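Local coordinates for protein probable zinc protease (Pseudomonas aeruginosa, PDB 4NNZ) that is probably a zinc-dependent metallopeptidase of the M16 family, forming one subunit of a heterodimeric protease, at residues 80-85 with 89-94; 109-114 with 209-214. All coordinates share one frame; numbering follows the deposited sequence.

Contact 1 of 2, residues 80-85 with 89-94; sequences ENAFTT and TAYYQV
N81 and Y92 face each other as a hydrogen-bonded pair of antiparallel strands 80-84 and 89-96, joined twice: N81 N to Y92 O at 3.0 Å, Y92 N to N81 O at 3.1 Å, both bonds close to straight. The second such pair, F83 with A90, is less regular; A90 N lies 2.9 Å from F83 O, but F83 N meets A90 O with an N-H...O angle of only 138°. On one face T84, T89, Y91 and Q93 are buried: A82 CB sits 3.6 Å from Y91 CD2, and T89 CG2 lies against T84 OG1. Helix 49-56 covers A82, T84 and Y91; helix 100-112 covers Y91 and Q93. On the other face N81 and F83 are exposed, though A90 is buried. There, with chi1 60°, Y92 CG lies between backbone N and carbonyl carbon, and the ring runs alongside N81: N81 O stands 3.7 Å above one ring face, and Y92 OH comes within 3.2 Å of N81 CB. T84 OG1 bonds E54, T89 OG1 I37 O and Y91 OH Y185; E54 and H51, which T84 touches, fit the HxxEH zinc-site signature of M16 peptidases. Backbone bonding thus joins the strands, while side-chain polarity ties their covered face to the surrounding fold.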
ATOM      1  N   GLU A  80     -18.553  28.438   0.848  1.00 64.07           N
ATOM      2  CA  GLU A  80     -17.526  27.676   1.501  1.00 66.74           C
ATOM      3  C   GLU A  80     -17.495  26.276   0.976  1.00 60.76           C
ATOM      4  O   GLU A  80     -18.514  25.714   0.670  1.00 50.28           O
ATOM      5  CB  GLU A  80     -17.736  27.666   3.000  1.00 73.71           C
ATOM      6  CG  GLU A  80     -18.940  26.858   3.425  1.00 91.79           C
ATOM      7  CD  GLU A  80     -19.969  27.684   4.158  1.00101.78           C
ATOM      8  OE1 GLU A  80     -20.616  28.554   3.528  1.00 94.04           O
ATOM      9  OE2 GLU A  80     -20.117  27.459   5.377  1.00104.94           O
ATOM     10  N   ASN A  81     -16.303  25.720   0.884  1.00 55.94           N
ATOM     11  CA  ASN A  81     -16.141  24.346   0.486  1.00 53.93           C
ATOM     12  C   ASN A  81     -14.949  23.684   1.140  1.00 53.88           C
ATOM     13  O   ASN A  81     -14.184  24.312   1.794  1.00 47.84           O
ATOM     14  CB  ASN A  81     -16.049  24.237  -1.022  1.00 55.61           C
ATOM     15  CG  ASN A  81     -16.886  23.115  -1.565  1.00 59.93           C
ATOM     16  OD1 ASN A  81     -17.809  22.666  -0.937  1.00 61.89           O
ATOM     17  ND2 ASN A  81     -16.543  22.645  -2.725  1.00 65.27           N
ATOM     18  N   ALA A  82     -14.814  22.392   0.938  1.00 51.19           N
ATOM     19  CA  ALA A  82     -13.743  21.613   1.496  1.00 48.31           C
ATOM     20  C   ALA A  82     -13.274  20.605   0.487  1.00 48.02           C
ATOM     21  O   ALA A  82     -14.017  20.212  -0.360  1.00 53.71           O
ATOM     22  CB  ALA A  82     -14.212  20.925   2.741  1.00 45.83           C
ATOM     23  N   PHE A  83     -12.039  20.172   0.603  1.00 47.21           N
ATOM     24  CA  PHE A  83     -11.487  19.233  -0.323  1.00 52.31           C
ATOM     25  C   PHE A  83     -10.439  18.405   0.358  1.00 52.08           C
ATOM     26  O   PHE A  83      -9.703  18.881   1.178  1.00 43.10           O
ATOM     27  CB  PHE A  83     -10.862  19.967  -1.477  1.00 60.54           C
ATOM     28  CG  PHE A  83     -10.557  19.102  -2.647  1.00 80.22           C
ATOM     29  CD1 PHE A  83     -11.366  18.042  -2.980  1.00 90.71           C
ATOM     30  CD2 PHE A  83      -9.462  19.356  -3.424  1.00 85.01           C
ATOM     31  CE1 PHE A  83     -11.090  17.249  -4.065  1.00 90.98           C
ATOM     32  CE2 PHE A  83      -9.177  18.567  -4.511  1.00 88.26           C
ATOM     33  CZ  PHE A  83      -9.985  17.510  -4.830  1.00 90.07           C
ATOM     34  N   THR A  84     -10.379  17.144  -0.013  1.00 49.74           N
ATOM     35  CA  THR A  84      -9.385  16.249   0.500  1.00 41.63           C
ATOM     36  C   THR A  84      -8.682  15.598  -0.651  1.00 37.64           C
ATOM     37  O   THR A  84      -9.287  15.119  -1.533  1.00 40.37           O
ATOM     38  CB  THR A  84     -10.019  15.208   1.418  1.00 42.64           C
ATOM     39  OG1 THR A  84     -10.619  15.864   2.521  1.00 41.85           O
ATOM     40  CG2 THR A  84      -9.019  14.283   1.935  1.00 42.73           C
ATOM     41  N   THR A  85      -7.379  15.580  -0.615  1.00 37.18           N
ATOM     42  CA  THR A  85      -6.598  14.951  -1.638  1.00 37.42           C
ATOM     43  C   THR A  85      -5.638  14.031  -0.963  1.00 37.59           C
ATOM     44  O   THR A  85      -5.784  13.741   0.173  1.00 33.67           O
ATOM     45  CB  THR A  85      -5.821  15.964  -2.456  1.00 39.24           C
ATOM     46  OG1 THR A  85      -4.751  16.474  -1.693  1.00 44.28           O
ATOM     47  CG2 THR A  85      -6.660  17.084  -2.808  1.00 38.11           C
ATOM     48  N   THR A  89      -5.932  18.496   3.086  1.00 33.33           N
ATOM     49  CA  THR A  89      -7.316  18.815   3.254  1.00 34.19           C
ATOM     50  C   THR A  89      -7.482  20.286   3.422  1.00 35.50           C
ATOM     51  O   THR A  89      -6.904  20.847   4.288  1.00 35.81           O
ATOM     52  CB  THR A  89      -7.806  18.197   4.516  1.00 35.66           C
ATOM     53  OG1 THR A  89      -7.438  16.833   4.491  1.00 37.56           O
ATOM     54  CG2 THR A  89      -9.281  18.328   4.634  1.00 36.07           C
ATOM     55  N   ALA A  90      -8.288  20.909   2.597  1.00 36.79           N
ATOM     56  CA  ALA A  90      -8.436  22.339   2.657  1.00 36.34           C
ATOM     57  C   ALA A  90      -9.846  22.846   2.798  1.00 37.34           C
ATOM     58  O   ALA A  90     -10.709  22.425   2.118  1.00 36.61           O
ATOM     59  CB  ALA A  90      -7.776  22.966   1.461  1.00 38.72           C
ATOM     60  N   TYR A  91     -10.052  23.805   3.675  1.00 37.76           N
ATOM     61  CA  TYR A  91     -11.334  24.435   3.802  1.00 37.03           C
ATOM     62  C   TYR A  91     -11.188  25.890   3.456  1.00 39.14           C
ATOM     63  O   TYR A  91     -10.334  26.543   3.961  1.00 40.79           O
ATOM     64  CB  TYR A  91     -11.866  24.299   5.207  1.00 36.16           C
ATOM     65  CG  TYR A  91     -11.943  22.913   5.756  1.00 34.47           C
ATOM     66  CD1 TYR A  91     -10.829  22.265   6.185  1.00 35.57           C
ATOM     67  CD2 TYR A  91     -13.136  22.277   5.882  1.00 35.08           C
ATOM     68  CE1 TYR A  91     -10.900  21.011   6.704  1.00 34.43           C
ATOM     69  CE2 TYR A  91     -13.214  21.020   6.402  1.00 37.11           C
ATOM     70  CZ  TYR A  91     -12.088  20.400   6.810  1.00 36.72           C
ATOM     71  OH  TYR A  91     -12.158  19.158   7.325  1.00 40.99           O
ATOM     72  N   TYR A  92     -12.025  26.392   2.574  1.00 42.68           N
ATOM     73  CA  TYR A  92     -11.934  27.767   2.181  1.00 50.80           C
ATOM     74  C   TYR A  92     -13.272  28.413   2.053  1.00 51.06           C
ATOM     75  O   TYR A  92     -14.231  27.784   1.722  1.00 50.81           O
ATOM     76  CB  TYR A  92     -11.238  27.883   0.851  1.00 57.85           C
ATOM     77  CG  TYR A  92     -11.953  27.158  -0.232  1.00 65.87           C
ATOM     78  CD1 TYR A  92     -11.683  25.848  -0.485  1.00 76.07           C
ATOM     79  CD2 TYR A  92     -12.902  27.781  -0.992  1.00 73.72           C
ATOM     80  CE1 TYR A  92     -12.332  25.171  -1.480  1.00 85.45           C
ATOM     81  CE2 TYR A  92     -13.560  27.117  -1.992  1.00 81.70           C
ATOM     82  CZ  TYR A  92     -13.274  25.811  -2.236  1.00 86.01           C
ATOM     83  OH  TYR A  92     -13.924  25.119  -3.231  1.00 79.90           O
ATOM     84  N   GLN A  93     -13.301  29.705   2.284  1.00 50.86           N
ATOM     85  CA  GLN A  93     -14.486  30.475   2.146  1.00 52.49           C
ATOM     86  C   GLN A  93     -14.114  31.739   1.428  1.00 48.91           C
ATOM     87  O   GLN A  93     -13.001  32.135   1.451  1.00 46.66           O
ATOM     88  CB  GLN A  93     -15.065  30.782   3.516  1.00 57.70           C
ATOM     89  CG  GLN A  93     -14.048  31.279   4.512  1.00 70.60           C
ATOM     90  CD  GLN A  93     -14.222  30.698   5.898  1.00 83.50           C
ATOM     91  OE1 GLN A  93     -13.248  30.349   6.553  1.00 80.53           O
ATOM     92  NE2 GLN A  93     -15.451  30.607   6.351  1.00 76.13           N
ATOM     93  N   VAL A  94     -15.057  32.360   0.773  1.00 49.33           N
ATOM     94  CA  VAL A  94     -14.795  33.606   0.140  1.00 49.91           C
ATOM     95  C   VAL A  94     -15.852  34.536   0.671  1.00 50.63           C
ATOM     96  O   VAL A  94     -16.960  34.119   0.908  1.00 46.23           O
ATOM     97  CB  VAL A  94     -14.845  33.467  -1.368  1.00 55.31           C
ATOM     98  CG1 VAL A  94     -15.983  32.583  -1.785  1.00 55.40           C
ATOM     99  CG2 VAL A  94     -14.939  34.816  -2.019  1.00 57.08           C
TER

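Contact 2 of 2, residues 109-114 with 209-214; sequences DRMAHL and RYFGEI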
ATOM      1  N   ASP A 109     -13.086  27.220  15.229  1.00 57.70           N
ATOM      2  CA  ASP A 109     -13.937  26.326  15.958  1.00 62.51           C
ATOM      3  C   ASP A 109     -13.701  24.912  15.533  1.00 60.16           C
ATOM      4  O   ASP A 109     -13.668  24.010  16.320  1.00 54.48           O
ATOM      5  CB  ASP A 109     -15.369  26.663  15.675  1.00 73.06           C
ATOM      6  CG  ASP A 109     -16.267  26.271  16.781  1.00 77.16           C
ATOM      7  OD1 ASP A 109     -16.001  26.709  17.896  1.00 79.35           O
ATOM      8  OD2 ASP A 109     -17.234  25.540  16.544  1.00 78.80           O
ATOM      9  N   ARG A 110     -13.533  24.743  14.247  1.00 61.90           N
ATOM     10  CA  ARG A 110     -13.297  23.466  13.681  1.00 60.16           C
ATOM     11  C   ARG A 110     -12.026  22.906  14.249  1.00 57.50           C
ATOM     12  O   ARG A 110     -11.962  21.769  14.593  1.00 58.19           O
ATOM     13  CB  ARG A 110     -13.101  23.681  12.197  1.00 60.54           C
ATOM     14  CG  ARG A 110     -13.750  22.664  11.304  1.00 71.83           C
ATOM     15  CD  ARG A 110     -13.051  22.586   9.965  1.00 76.45           C
ATOM     16  NE  ARG A 110     -13.423  23.707   9.129  1.00 76.96           N
ATOM     17  CZ  ARG A 110     -14.664  24.003   8.810  1.00 70.51           C
ATOM     18  NH1 ARG A 110     -15.644  23.254   9.252  1.00 72.23           N
ATOM     19  NH2 ARG A 110     -14.920  25.049   8.055  1.00 65.28           N
ATOM     20  N   MET A 111     -10.994  23.707  14.289  1.00 51.84           N
ATOM     21  CA  MET A 111      -9.722  23.264  14.774  1.00 49.48           C
ATOM     22  C   MET A 111      -9.768  22.917  16.227  1.00 50.50           C
ATOM     23  O   MET A 111      -9.139  21.999  16.671  1.00 54.73           O
ATOM     24  CB  MET A 111      -8.696  24.340  14.535  1.00 50.31           C
ATOM     25  CG  MET A 111      -7.285  23.849  14.520  1.00 49.09           C
ATOM     26  SD  MET A 111      -6.225  25.120  13.934  1.00 49.88           S
ATOM     27  CE  MET A 111      -6.130  26.109  15.368  1.00 50.95           C
ATOM     28  N   ALA A 112     -10.507  23.704  16.964  1.00 54.74           N
ATOM     29  CA  ALA A 112     -10.592  23.562  18.388  1.00 58.63           C
ATOM     30  C   ALA A 112     -11.240  22.296  18.903  1.00 59.33           C
ATOM     31  O   ALA A 112     -10.805  21.756  19.898  1.00 61.57           O
ATOM     32  CB  ALA A 112     -11.259  24.776  18.982  1.00 59.17           C
ATOM     33  N   HIS A 113     -12.323  21.875  18.301  1.00 61.34           N
ATOM     34  CA  HIS A 113     -12.944  20.686  18.788  1.00 62.99           C
ATOM     35  C   HIS A 113     -13.847  20.072  17.774  1.00 60.69           C
ATOM     36  O   HIS A 113     -14.334  20.736  16.900  1.00 61.76           O
ATOM     37  CB  HIS A 113     -13.707  21.008  20.048  1.00 69.98           C
ATOM     38  CG  HIS A 113     -14.957  21.775  19.810  1.00 74.75           C
ATOM     39  ND1 HIS A 113     -16.194  21.180  19.768  1.00 71.28           N
ATOM     40  CD2 HIS A 113     -15.161  23.089  19.590  1.00 75.50           C
ATOM     41  CE1 HIS A 113     -17.106  22.097  19.531  1.00 76.65           C
ATOM     42  NE2 HIS A 113     -16.504  23.264  19.414  1.00 77.27           N
ATOM     43  N   LEU A 114     -14.088  18.790  17.913  1.00 61.05           N
ATOM     44  CA  LEU A 114     -14.889  18.102  16.955  1.00 63.23           C
ATOM     45  C   LEU A 114     -16.151  17.680  17.598  1.00 67.01           C
ATOM     46  O   LEU A 114     -16.143  16.855  18.469  1.00 62.44           O
ATOM     47  CB  LEU A 114     -14.164  16.863  16.467  1.00 68.72           C
ATOM     48  CG  LEU A 114     -14.975  15.989  15.521  1.00 75.04           C
ATOM     49  CD1 LEU A 114     -15.664  16.803  14.452  1.00 72.10           C
ATOM     50  CD2 LEU A 114     -14.140  14.900  14.911  1.00 68.45           C
ATOM     51  N   ARG A 209      -6.527  36.069  18.133  1.00 56.90           N
ATOM     52  CA  ARG A 209      -7.750  36.142  18.841  1.00 61.03           C
ATOM     53  C   ARG A 209      -8.474  34.836  18.760  1.00 62.62           C
ATOM     54  O   ARG A 209      -8.990  34.357  19.735  1.00 58.11           O
ATOM     55  CB  ARG A 209      -8.599  37.224  18.218  1.00 69.75           C
ATOM     56  CG  ARG A 209      -9.974  37.367  18.825  1.00 78.89           C
ATOM     57  CD  ARG A 209     -10.676  38.590  18.286  1.00 87.19           C
ATOM     58  NE  ARG A 209     -11.499  39.250  19.278  1.00 98.32           N
ATOM     59  CZ  ARG A 209     -12.594  38.713  19.790  1.00107.96           C
ATOM     60  NH1 ARG A 209     -12.975  37.514  19.385  1.00104.26           N
ATOM     61  NH2 ARG A 209     -13.312  39.371  20.698  1.00102.68           N
ATOM     62  N   TYR A 210      -8.567  34.277  17.570  1.00 66.09           N
ATOM     63  CA  TYR A 210      -9.351  33.078  17.404  1.00 65.05           C
ATOM     64  C   TYR A 210      -8.581  31.779  17.478  1.00 57.39           C
ATOM     65  O   TYR A 210      -9.091  30.795  17.958  1.00 48.74           O
ATOM     66  CB  TYR A 210     -10.147  33.152  16.110  1.00 69.08           C
ATOM     67  CG  TYR A 210     -11.198  34.213  16.109  1.00 67.51           C
ATOM     68  CD1 TYR A 210     -12.433  33.987  16.647  1.00 61.82           C
ATOM     69  CD2 TYR A 210     -10.951  35.443  15.564  1.00 73.16           C
ATOM     70  CE1 TYR A 210     -13.390  34.956  16.640  1.00 64.60           C
ATOM     71  CE2 TYR A 210     -11.905  36.424  15.567  1.00 70.67           C
ATOM     72  CZ  TYR A 210     -13.121  36.167  16.109  1.00 65.99           C
ATOM     73  OH  TYR A 210     -14.074  37.133  16.115  1.00 66.09           O
ATOM     74  N   PHE A 211      -7.369  31.773  16.962  1.00 52.83           N
ATOM     75  CA  PHE A 211      -6.577  30.565  16.939  1.00 57.99           C
ATOM     76  C   PHE A 211      -5.553  30.460  18.055  1.00 63.04           C
ATOM     77  O   PHE A 211      -5.098  29.388  18.382  1.00 61.69           O
ATOM     78  CB  PHE A 211      -5.860  30.448  15.602  1.00 56.56           C
ATOM     79  CG  PHE A 211      -6.764  30.238  14.441  1.00 57.02           C
ATOM     80  CD1 PHE A 211      -7.376  29.042  14.248  1.00 58.78           C
ATOM     81  CD2 PHE A 211      -6.982  31.233  13.533  1.00 60.77           C
ATOM     82  CE1 PHE A 211      -8.204  28.839  13.181  1.00 56.59           C
ATOM     83  CE2 PHE A 211      -7.809  31.039  12.460  1.00 59.28           C
ATOM     84  CZ  PHE A 211      -8.421  29.840  12.288  1.00 55.62           C
ATOM     85  N   GLY A 212      -5.198  31.576  18.649  1.00 62.65           N
ATOM     86  CA  GLY A 212      -4.048  31.660  19.515  1.00 59.67           C
ATOM     87  C   GLY A 212      -4.160  30.752  20.696  1.00 61.25           C
ATOM     88  O   GLY A 212      -3.193  30.242  21.200  1.00 62.83           O
ATOM     89  N   GLU A 213      -5.388  30.596  21.115  1.00 59.93           N
ATOM     90  CA  GLU A 213      -5.803  29.831  22.258  1.00 65.40           C
ATOM     91  C   GLU A 213      -5.506  28.370  22.105  1.00 61.30           C
ATOM     92  O   GLU A 213      -5.300  27.675  23.064  1.00 66.25           O
ATOM     93  CB  GLU A 213      -7.296  30.028  22.502  1.00 76.02           C
ATOM     94  CG  GLU A 213      -8.101  30.566  21.321  1.00 83.67           C
ATOM     95  CD  GLU A 213      -8.385  32.043  21.435  1.00 84.84           C
ATOM     96  OE1 GLU A 213      -9.078  32.440  22.388  1.00 76.79           O
ATOM     97  OE2 GLU A 213      -7.918  32.810  20.574  1.00 76.98           O
ATOM     98  N   ILE A 214      -5.600  27.906  20.879  1.00 62.65           N
ATOM     99  CA  ILE A 214      -5.492  26.509  20.576  1.00 56.63           C
ATOM    100  C   ILE A 214      -4.075  26.050  20.732  1.00 49.62           C
ATOM    101  O   ILE A 214      -3.158  26.622  20.202  1.00 47.34           O
ATOM    102  CB  ILE A 214      -5.973  26.229  19.158  1.00 58.00           C
ATOM    103  CG1 ILE A 214      -7.235  27.030  18.878  1.00 61.03           C
ATOM    104  CG2 ILE A 214      -6.162  24.748  18.962  1.00 61.64           C
ATOM    105  CD1 ILE A 214      -8.216  26.419  17.914  1.00 59.47           C
TER
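M111 reaches across from the last turn of helix 100-112 and puts its methyl into the notch between F211 and I214. CE is the bump: it lies 3.4 Å from F211 CD1, near the plane of the ring and at its edge, and 3.3 Å from I214 CD1, with CB, CG1 and CG2 of the same isoleucine side chain each 3.8 Å from CE. The side chain runs out extended, CG anti to the backbone N (chi1 -159°), then bends at chi3 78°, which turns the methyl into the notch. SD stays farther out, 5.1 Å from the F211 ring centroid, a Met-aromatic contact approached obliquely. I214 answers with a bump of its own: CD1 pushes in beside M111 and rests 3.6 Å from A112 CB. A type I turn from F211 to I214, closed by I214 N to F211 O at 2.9 Å, brings the two walls of the notch together. No hydrogen bond spans the contact; its grip is apolar, and A108 and L16 pack on F211 while P187 lies against M111. The apolar contact joins the C-terminal end of helix 100-112 to the type I turn at the end of helix 200-211, within the M16-family fold.

From the N terminus, the chain first runs through strands 7-11, 17-22 and 28-35 and helix 49-56; after the unmodelled residues 59-78, contact 1 closes a short hairpin loop, with strand 80-84 at one edge of the six-stranded mixed sheet. Strand 89-96 then leads into helix 100-112, whose end opens contact 2. This second contact closes a far longer loop of 94 intervening residues, mostly helical, which includes strand 190-196 of the same sheet. The two contacts follow in series, neither nested nor crossed. Their centres are about 17 Å apart, yet they touch where Y91 packs on R110, tying the hairpin to helix 100-112 and, through it, to the end of helix 200-211.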